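Local coordinates for protein extracellular PQQ-dependent sugar dehydrogenase (Coprinopsis cinerea, PDB 6JT6) that probably passes electrons from sugar oxidation at a PQQ-containing catalytic domain to an acceptor, through the b-type heme of this cytochrome domain, at residues P51-G63 / V140-L152. Sequence-based numbering, arbitrary orientation.
Sequences PASAGWIGNSLGG and VFGWAFHSTTKPL. With HEM (protoporphyrin IX containing Fe), chain C; ACT (acetate ion), chain F.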
loop_
_atom_site.group_PDB
_atom_site.type_symbol
_atom_site.label_atom_id
_atom_site.label_comp_id
_atom_site.label_asym_id
_atom_site.label_seq_id
_atom_site.Cartn_x
_atom_site.Cartn_y
_atom_site.Cartn_z
ATOM N N PRO A 51 -7.256 -1.231 11.949
ATOM C CA PRO A 51 -8.243 -1.929 12.781
ATOM C C PRO A 51 -8.921 -3.007 11.948
ATOM O O PRO A 51 -9.221 -2.766 10.785
ATOM C CB PRO A 51 -9.257 -0.812 13.139
ATOM C CG PRO A 51 -8.442 0.433 13.061
ATOM C CD PRO A 51 -7.579 0.209 11.835
ATOM N N ALA A 52 -9.160 -4.183 12.531
ATOM C CA ALA A 52 -9.792 -5.286 11.796
ATOM C C ALA A 52 -11.205 -4.955 11.316
ATOM O O ALA A 52 -11.726 -5.587 10.399
ATOM C CB ALA A 52 -9.825 -6.531 12.660
ATOM N N SER A 53 -11.836 -3.984 11.950
ATOM C CA SER A 53 -13.188 -3.614 11.581
ATOM C C SER A 53 -13.268 -2.616 10.426
ATOM O O SER A 53 -14.377 -2.326 9.953
ATOM C CB SER A 53 -13.918 -3.072 12.811
ATOM O OG SER A 53 -13.296 -1.869 13.303
ATOM N N ALA A 54 -12.118 -2.071 10.002
ATOM C CA ALA A 54 -12.070 -1.091 8.911
ATOM C C ALA A 54 -12.595 -1.693 7.622
ATOM O O ALA A 54 -12.461 -2.888 7.392
ATOM C CB ALA A 54 -10.639 -0.567 8.696
ATOM N N GLY A 55 -13.120 -0.860 6.731
ATOM C CA GLY A 55 -13.659 -1.381 5.464
ATOM C C GLY A 55 -12.608 -1.631 4.395
ATOM O O GLY A 55 -12.509 -2.742 3.848
ATOM N N TRP A 56 -11.814 -0.602 4.110
ATOM C CA TRP A 56 -10.677 -0.747 3.195
ATOM C C TRP A 56 -9.616 0.326 3.474
ATOM O O TRP A 56 -9.873 1.315 4.168
ATOM C CB TRP A 56 -11.136 -0.716 1.722
ATOM C CG TRP A 56 -11.887 0.516 1.253
ATOM C CD1 TRP A 56 -13.240 0.641 1.085
ATOM C CD2 TRP A 56 -11.306 1.773 0.844
ATOM N NE1 TRP A 56 -13.542 1.918 0.605
ATOM C CE2 TRP A 56 -12.368 2.619 0.440
ATOM C CE3 TRP A 56 -9.974 2.269 0.797
ATOM C CZ2 TRP A 56 -12.150 3.923 -0.053
ATOM C CZ3 TRP A 56 -9.752 3.570 0.313
ATOM C CH2 TRP A 56 -10.840 4.380 -0.108
ATOM N N ILE A 57 -8.412 0.093 2.950
ATOM C CA ILE A 57 -7.258 0.950 3.184
ATOM C C ILE A 57 -6.551 1.074 1.832
ATOM O O ILE A 57 -6.317 0.067 1.153
ATOM C CB ILE A 57 -6.287 0.317 4.203
ATOM C CG1 ILE A 57 -7.032 -0.167 5.460
ATOM C CG2 ILE A 57 -5.106 1.290 4.519
ATOM C CD1 ILE A 57 -6.189 -1.053 6.386
ATOM N N GLY A 58 -6.204 2.300 1.461
ATOM C CA GLY A 58 -5.642 2.584 0.152
ATOM C C GLY A 58 -4.675 3.746 0.092
ATOM O O GLY A 58 -4.445 4.450 1.082
ATOM N N ASN A 59 -4.041 3.896 -1.068
ATOM C CA ASN A 59 -3.099 4.990 -1.250
ATOM C C ASN A 59 -3.282 5.649 -2.606
ATOM O O ASN A 59 -4.097 5.219 -3.410
ATOM C CB ASN A 59 -1.631 4.536 -1.035
ATOM C CG ASN A 59 -1.201 3.417 -1.974
ATOM O OD1 ASN A 59 -1.780 3.214 -3.030
ATOM N ND2 ASN A 59 -0.163 2.683 -1.581
ATOM N N SER A 60 -2.521 6.713 -2.820
ATOM C CA SER A 60 -2.258 7.240 -4.144
ATOM C C SER A 60 -0.742 7.340 -4.231
ATOM O O SER A 60 -0.098 7.892 -3.327
ATOM C CB SER A 60 -2.887 8.611 -4.324
ATOM O OG SER A 60 -2.368 9.180 -5.524
ATOM N N LEU A 61 -0.184 6.819 -5.318
ATOM C CA LEU A 61 1.270 6.791 -5.505
ATOM C C LEU A 61 1.865 8.157 -5.929
ATOM O O LEU A 61 3.070 8.310 -5.978
ATOM C CB LEU A 61 1.683 5.620 -6.434
ATOM C CG LEU A 61 1.258 4.179 -6.064
ATOM C CD1 LEU A 61 1.889 3.150 -7.015
ATOM C CD2 LEU A 61 1.598 3.870 -4.598
ATOM N N GLY A 62 1.008 9.136 -6.215
ATOM C CA GLY A 62 1.466 10.468 -6.590
ATOM C C GLY A 62 0.868 11.566 -5.739
ATOM O O GLY A 62 1.075 12.725 -6.049
ATOM N N GLY A 63 0.146 11.201 -4.662
ATOM C CA GLY A 63 -0.430 12.165 -3.735
ATOM C C GLY A 63 -1.904 12.435 -4.017
ATOM O O GLY A 63 -2.801 11.965 -3.297
ATOM N N VAL A 140 5.306 12.680 -2.773
ATOM C CA VAL A 140 4.059 12.933 -2.035
ATOM C C VAL A 140 3.138 11.747 -2.296
ATOM O O VAL A 140 2.804 11.480 -3.442
ATOM C CB VAL A 140 3.346 14.243 -2.435
ATOM C CG1 VAL A 140 2.092 14.486 -1.546
ATOM C CG2 VAL A 140 4.283 15.450 -2.280
ATOM N N PHE A 141 2.749 11.053 -1.223
ATOM C CA PHE A 141 1.805 9.934 -1.322
ATOM C C PHE A 141 0.481 10.348 -0.725
ATOM O O PHE A 141 0.421 11.148 0.232
ATOM C CB PHE A 141 2.320 8.673 -0.576
ATOM C CG PHE A 141 3.286 7.807 -1.375
ATOM C CD1 PHE A 141 3.780 8.201 -2.621
ATOM C CD2 PHE A 141 3.747 6.598 -0.835
ATOM C CE1 PHE A 141 4.690 7.397 -3.336
ATOM C CE2 PHE A 141 4.647 5.786 -1.533
ATOM C CZ PHE A 141 5.125 6.192 -2.800
ATOM N N GLY A 142 -0.577 9.755 -1.258
ATOM C CA GLY A 142 -1.896 9.896 -0.671
ATOM C C GLY A 142 -2.198 8.684 0.192
ATOM O O GLY A 142 -1.567 7.601 0.048
ATOM N N TRP A 143 -3.097 8.883 1.157
ATOM C CA TRP A 143 -3.628 7.762 1.956
ATOM C C TRP A 143 -5.149 7.908 1.960
ATOM O O TRP A 143 -5.663 9.033 1.909
ATOM C CB TRP A 143 -3.039 7.752 3.399
ATOM C CG TRP A 143 -3.251 8.984 4.196
ATOM C CD1 TRP A 143 -2.414 10.097 4.282
ATOM C CD2 TRP A 143 -4.389 9.282 5.011
ATOM N NE1 TRP A 143 -2.963 11.032 5.121
ATOM C CE2 TRP A 143 -4.171 10.573 5.583
ATOM C CE3 TRP A 143 -5.561 8.570 5.352
ATOM C CZ2 TRP A 143 -5.091 11.171 6.479
ATOM C CZ3 TRP A 143 -6.488 9.176 6.236
ATOM C CH2 TRP A 143 -6.245 10.483 6.765
ATOM N N ALA A 144 -5.864 6.790 2.017
ATOM C CA ALA A 144 -7.326 6.815 2.030
ATOM C C ALA A 144 -7.832 5.626 2.840
ATOM O O ALA A 144 -7.182 4.560 2.876
ATOM C CB ALA A 144 -7.911 6.814 0.599
ATOM N N PHE A 145 -8.992 5.794 3.476
ATOM C CA PHE A 145 -9.420 4.839 4.468
ATOM C C PHE A 145 -10.917 4.887 4.577
ATOM O O PHE A 145 -11.491 5.977 4.684
ATOM C CB PHE A 145 -8.748 5.241 5.780
ATOM C CG PHE A 145 -9.016 4.335 6.947
ATOM C CD1 PHE A 145 -8.283 3.164 7.140
ATOM C CD2 PHE A 145 -9.948 4.723 7.934
ATOM C CE1 PHE A 145 -8.509 2.360 8.274
ATOM C CE2 PHE A 145 -10.159 3.932 9.062
ATOM C CZ PHE A 145 -9.445 2.744 9.226
ATOM N N HIS A 146 -11.557 3.715 4.545
ATOM C CA HIS A 146 -12.960 3.630 4.953
ATOM C C HIS A 146 -13.026 2.940 6.303
ATOM O O HIS A 146 -12.667 1.761 6.438
ATOM C CB HIS A 146 -13.790 2.857 3.961
ATOM C CG HIS A 146 -15.227 3.230 4.005
ATOM N ND1 HIS A 146 -16.016 3.020 5.115
ATOM C CD2 HIS A 146 -16.001 3.883 3.109
ATOM C CE1 HIS A 146 -17.234 3.471 4.870
ATOM N NE2 HIS A 146 -17.246 4.015 3.667
ATOM N N SER A 147 -13.474 3.673 7.306
ATOM C CA SER A 147 -13.445 3.190 8.695
ATOM C C SER A 147 -14.368 2.022 9.009
ATOM O O SER A 147 -14.214 1.380 10.055
ATOM C CB SER A 147 -13.733 4.370 9.652
ATOM O OG SER A 147 -15.096 4.765 9.555
ATOM N N THR A 148 -15.355 1.741 8.158
ATOM C CA THR A 148 -16.379 0.717 8.530
ATOM C C THR A 148 -16.759 -0.271 7.447
ATOM O O THR A 148 -17.067 -1.407 7.759
ATOM C CB THR A 148 -17.719 1.322 9.025
ATOM O OG1 THR A 148 -18.377 1.997 7.922
ATOM C CG2 THR A 148 -17.477 2.304 10.235
ATOM N N THR A 149 -16.797 0.175 6.191
ATOM C CA THR A 149 -17.573 -0.563 5.214
ATOM C C THR A 149 -16.688 -1.126 4.105
ATOM O O THR A 149 -15.987 -0.365 3.405
ATOM C CB THR A 149 -18.722 0.302 4.645
ATOM O OG1 THR A 149 -19.587 0.750 5.723
ATOM C CG2 THR A 149 -19.556 -0.481 3.578
ATOM N N LYS A 150 -16.724 -2.460 3.972
ATOM C CA LYS A 150 -15.993 -3.208 2.920
ATOM C C LYS A 150 -16.425 -2.819 1.507
ATOM O O LYS A 150 -17.514 -2.248 1.325
ATOM C CB LYS A 150 -16.221 -4.712 3.034
ATOM C CG LYS A 150 -15.890 -5.366 4.363
ATOM C CD LYS A 150 -14.412 -5.464 4.661
ATOM C CE LYS A 150 -14.247 -5.894 6.114
ATOM N NZ LYS A 150 -12.940 -6.586 6.359
ATOM N N PRO A 151 -15.576 -3.143 0.491
ATOM C CA PRO A 151 -16.081 -3.022 -0.869
ATOM C C PRO A 151 -17.370 -3.860 -1.020
ATOM O O PRO A 151 -17.594 -4.825 -0.283
ATOM C CB PRO A 151 -14.911 -3.570 -1.718
ATOM C CG PRO A 151 -13.702 -3.198 -0.908
ATOM C CD PRO A 151 -14.135 -3.532 0.494
ATOM N N LEU A 152 -18.224 -3.446 -1.948
ATOM C CA LEU A 152 -19.621 -3.934 -2.020
ATOM C C LEU A 152 -19.688 -5.423 -2.224
ATOM O O LEU A 152 -20.567 -6.078 -1.668
ATOM C CB LEU A 152 -20.364 -3.251 -3.181
ATOM C CG LEU A 152 -20.831 -1.783 -3.121
ATOM C CD1 LEU A 152 -22.124 -1.675 -2.352
ATOM C CD2 LEU A 152 -19.803 -0.767 -2.599
HETATM C CHA HEM C . -9.598 12.829 -1.902
HETATM C CHB HEM C . -13.810 11.309 -3.809
HETATM C CHC HEM C . -12.225 6.734 -3.751
HETATM C CHD HEM C . -7.735 8.407 -2.672
HETATM C C1A HEM C . -10.898 12.802 -2.376
HETATM C C2A HEM C . -11.773 13.918 -2.384
HETATM C C3A HEM C . -12.962 13.473 -2.912
HETATM C C4A HEM C . -12.826 12.095 -3.236
HETATM C CMA HEM C . -14.223 14.296 -3.127
HETATM C CAA HEM C . -11.461 15.328 -1.906
HETATM C CBA HEM C . -11.201 15.425 -0.392
HETATM C CGA HEM C . -12.273 14.822 0.478
HETATM O O1A HEM C . -12.065 13.789 1.168
HETATM O O2A HEM C . -13.398 15.364 0.521
HETATM C C1B HEM C . -13.758 9.924 -3.941
HETATM C C2B HEM C . -14.880 9.133 -4.362
HETATM C C3B HEM C . -14.450 7.822 -4.305
HETATM C C4B HEM C . -13.037 7.862 -3.857
HETATM C CMB HEM C . -16.274 9.669 -4.747
HETATM C CAB HEM C . -15.150 6.549 -4.633
HETATM C CBB HEM C . -16.440 6.334 -4.397
HETATM C C1C HEM C . -10.821 6.788 -3.534
HETATM C C2C HEM C . -9.959 5.668 -3.524
HETATM C C3C HEM C . -8.670 6.129 -3.222
HETATM C C4C HEM C . -8.760 7.556 -3.016
HETATM C CMC HEM C . -10.411 4.254 -3.845
HETATM C CAC HEM C . -7.433 5.301 -3.152
HETATM C CBC HEM C . -7.450 4.038 -2.674
HETATM C C1D HEM C . -7.945 9.744 -2.303
HETATM C C2D HEM C . -6.845 10.600 -1.808
HETATM C C3D HEM C . -7.346 11.827 -1.615
HETATM C C4D HEM C . -8.767 11.715 -2.005
HETATM C CMD HEM C . -5.413 10.215 -1.547
HETATM C CAD HEM C . -6.612 13.042 -1.050
HETATM C CBD HEM C . -5.779 13.815 -2.056
HETATM C CGD HEM C . -6.704 14.585 -2.959
HETATM O O1D HEM C . -6.757 14.386 -4.203
HETATM O O2D HEM C . -7.460 15.417 -2.439
HETATM N NA HEM C . -11.570 11.683 -2.875
HETATM N NB HEM C . -12.708 9.143 -3.657
HETATM N NC HEM C . -10.089 7.900 -3.184
HETATM N ND HEM C . -9.087 10.470 -2.441
HETATM FE FE HEM C . -10.823 9.843 -3.036
HETATM C C ACT F . 5.220 10.944 -5.953
HETATM O O ACT F . 5.019 12.233 -5.897
HETATM O OXT ACT F . 5.192 10.131 -6.910
HETATM C CH3 ACT F . 5.520 10.169 -4.749
HETATM O O HOH W 1 -16.295 -3.697 8.886
HETATM O O HOH W 2 -11.321 -4.817 5.231
#
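H146 lays its CB over one face of the W56 indole, 3.6 Å from the centroid of the five-membered ring, a CH-pi contact. W56 CZ3 meets A144 CB at 3.7 Å near the ring plane, while W56 CH2 lies 3.8 Å from HEM C2C. With CG between the backbone N and carbonyl carbon (chi1 58°), the indole leans toward strand 140-146, bringing its face to H146 CB; NE1 donates to Y162 O. Replacing W56 with an alanine removes the indole, which would probably open a gap beside the porphyrin, strip H146 CB and A144 CB of their aromatic partner and leave Y162 O without its N-H donor. Strands 56-60 and 140-146 are antiparallel neighbours in one sheet of the beta-sandwich cytochrome domain, as in cellobiose dehydrogenase, and the face bearing W56 and A144 lies against the heme. A side chain at G58 would run into HEM CBC. On the other face, turned to strand 26-33, F145 lies beside I57, F145 CD1 3.9 Å from I57 CG1, and A54 CB touches F145 CZ and CE1. At the S60/G142 end, G142 N bonds S60 O at 2.8 Å, nearly straight and on a carbonyl lone pair. At the opposite end, in a classic beta bulge, G55 N (2.7 Å) and, weakly, W56 N donate to H146 O; G55 CA sits 3.3 Å from T149 O, too close for a side chain. Packing gives way to solvent at S53 and T148, whose carbonyls one water bridges; at the margin K150 NZ bonds V75 O and a second water, which probably donates to G55 O.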